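Local coordinates for protein exodeoxyribonuclease III (Methanosarcina mazei, PDB 5J8N) that probably cleaves DNA at abasic sites and trims double-stranded DNA from 3' ends, as a magnesium-dependent nuclease of the AP/ExoA family, at residues M181-L185 against D222-V226. The protein carries 3 engineered substitutions. Numbering follows the deposited sequence.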
loop_
_atom_site.group_PDB
_atom_site.type_symbol
_atom_site.label_atom_id
_atom_site.label_comp_id
_atom_site.label_asym_id
_atom_site.label_seq_id
_atom_site.Cartn_x
_atom_site.Cartn_y
_atom_site.Cartn_z
ATOM N N MET A 181 -3.386 12.877 6.921
ATOM C CA MET A 181 -2.012 12.417 6.722
ATOM C C MET A 181 -1.040 13.205 7.604
ATOM O O MET A 181 -0.114 12.617 8.184
ATOM C CB MET A 181 -1.655 12.530 5.268
ATOM C CG MET A 181 -2.440 11.518 4.369
ATOM S SD MET A 181 -1.746 11.323 2.732
ATOM C CE MET A 181 -0.252 10.444 3.120
ATOM N N ASP A 182 -1.251 14.509 7.767
ATOM C CA ASP A 182 -0.421 15.298 8.667
ATOM C C ASP A 182 -0.492 14.694 10.078
ATOM O O ASP A 182 0.541 14.539 10.764
ATOM C CB ASP A 182 -0.882 16.749 8.739
ATOM C CG ASP A 182 -0.637 17.547 7.454
ATOM O OD1 ASP A 182 0.308 17.217 6.669
ATOM O OD2 ASP A 182 -1.388 18.546 7.266
ATOM N N LYS A 183 -1.714 14.401 10.535
ATOM C CA LYS A 183 -1.955 13.901 11.902
ATOM C C LYS A 183 -1.273 12.532 12.063
ATOM O O LYS A 183 -0.628 12.283 13.089
ATOM C CB LYS A 183 -3.444 13.805 12.151
ATOM C CG LYS A 183 -3.816 13.224 13.514
ATOM C CD LYS A 183 -5.338 12.988 13.488
ATOM C CE LYS A 183 -5.811 12.335 14.784
ATOM N NZ LYS A 183 -7.306 12.156 14.772
ATOM N N PHE A 184 -1.396 11.668 11.058
ATOM C CA PHE A 184 -0.752 10.357 11.074
ATOM C C PHE A 184 0.780 10.520 11.233
ATOM O O PHE A 184 1.383 9.970 12.147
ATOM C CB PHE A 184 -1.144 9.658 9.765
ATOM C CG PHE A 184 -0.382 8.390 9.428
ATOM C CD1 PHE A 184 0.067 7.499 10.401
ATOM C CD2 PHE A 184 -0.187 8.077 8.086
ATOM C CE1 PHE A 184 0.735 6.310 10.024
ATOM C CE2 PHE A 184 0.477 6.906 7.724
ATOM C CZ PHE A 184 0.928 6.044 8.696
ATOM N N LEU A 185 1.401 11.302 10.349
ATOM C CA LEU A 185 2.870 11.400 10.449
ATOM C C LEU A 185 3.301 12.019 11.765
ATOM O O LEU A 185 4.283 11.589 12.344
ATOM C CB LEU A 185 3.440 12.185 9.266
ATOM C CG LEU A 185 3.164 11.568 7.881
ATOM C CD1 LEU A 185 3.905 12.345 6.812
ATOM C CD2 LEU A 185 3.559 10.097 7.815
ATOM N N ASP A 222 0.596 5.946 -3.411
ATOM C CA ASP A 222 1.123 4.718 -2.801
ATOM C C ASP A 222 2.348 5.069 -2.019
ATOM O O ASP A 222 3.221 5.812 -2.498
ATOM C CB ASP A 222 1.446 3.692 -3.904
ATOM C CG ASP A 222 0.223 3.393 -4.707
ATOM O OD1 ASP A 222 -0.598 2.556 -4.253
ATOM O OD2 ASP A 222 0.032 4.042 -5.758
ATOM N N TYR A 223 2.463 4.495 -0.812
ATOM C CA TYR A 223 3.482 4.898 0.154
ATOM C C TYR A 223 3.990 3.689 0.927
ATOM O O TYR A 223 3.289 2.666 1.020
ATOM C CB TYR A 223 2.886 5.867 1.180
ATOM C CG TYR A 223 2.266 7.143 0.667
ATOM C CD1 TYR A 223 1.005 7.140 0.062
ATOM C CD2 TYR A 223 2.896 8.373 0.891
ATOM C CE1 TYR A 223 0.409 8.314 -0.380
ATOM C CE2 TYR A 223 2.312 9.580 0.438
ATOM C CZ TYR A 223 1.048 9.514 -0.156
ATOM O OH TYR A 223 0.463 10.709 -0.528
ATOM N N VAL A 224 5.168 3.839 1.495
ATOM C CA VAL A 224 5.538 2.942 2.595
ATOM C C VAL A 224 5.904 3.838 3.746
ATOM O O VAL A 224 6.808 4.684 3.664
ATOM C CB VAL A 224 6.682 1.949 2.271
ATOM C CG1 VAL A 224 6.842 0.968 3.422
ATOM C CG2 VAL A 224 6.421 1.197 0.949
ATOM N N PHE A 225 5.203 3.697 4.864
ATOM C CA PHE A 225 5.474 4.424 6.094
ATOM C C PHE A 225 6.203 3.549 7.071
ATOM O O PHE A 225 6.013 2.317 7.071
ATOM C CB PHE A 225 4.183 4.903 6.747
ATOM C CG PHE A 225 3.286 5.672 5.821
ATOM C CD1 PHE A 225 3.542 7.024 5.554
ATOM C CD2 PHE A 225 2.235 5.051 5.226
ATOM C CE1 PHE A 225 2.686 7.747 4.687
ATOM C CE2 PHE A 225 1.368 5.757 4.362
ATOM C CZ PHE A 225 1.630 7.111 4.081
ATOM N N VAL A 226 7.047 4.153 7.871
ATOM C CA VAL A 226 7.674 3.399 8.998
ATOM C C VAL A 226 7.495 4.180 10.265
ATOM O O VAL A 226 7.498 5.415 10.283
ATOM C CB VAL A 226 9.164 3.083 8.758
ATOM C CG1 VAL A 226 9.320 2.185 7.491
ATOM C CG2 VAL A 226 10.032 4.366 8.662
#
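Phe184 and Phe225 form a T-shaped aromatic pair: their planes meet at 69°, their centroids lie 4.7 Å apart, and Phe184 presents its edge. CE2 of Phe184 stands over the centre of the Phe225 face, 3.6 Å from Phe225 CD2. Phe184 reaches this position because its CG is anti to the backbone N (chi1 169°).

The methionine makes the second kind of contact. Met181 CE lies over one face of the Tyr223 ring, 4.0 Å from the centroid, a CH-pi interaction. The bend at chi3 (71°) turns this methyl aside from the extended chain, and SD follows obliquely at 5.2 Å from the Tyr223 centroid, giving a Met-aromatic contact. The same CE meets the edge of Phe225, 3.9 Å from Phe225 CZ, bridging the two strand rings.

Apolar packing adds Leu185, whose CD2 approaches the Phe225 ring obliquely, 3.8 Å from Phe225 CD1.

Thus helix 175-186 covers strand 218-227 of the DNase I-like fold, a strand that also carries Asp222, predicted to matter for catalysis. Tyr223 OH is satisfied by Thr154 O. No hydrogen bond joins the segments, so this buried contact rests on shape fit and dispersion between rings and methyls.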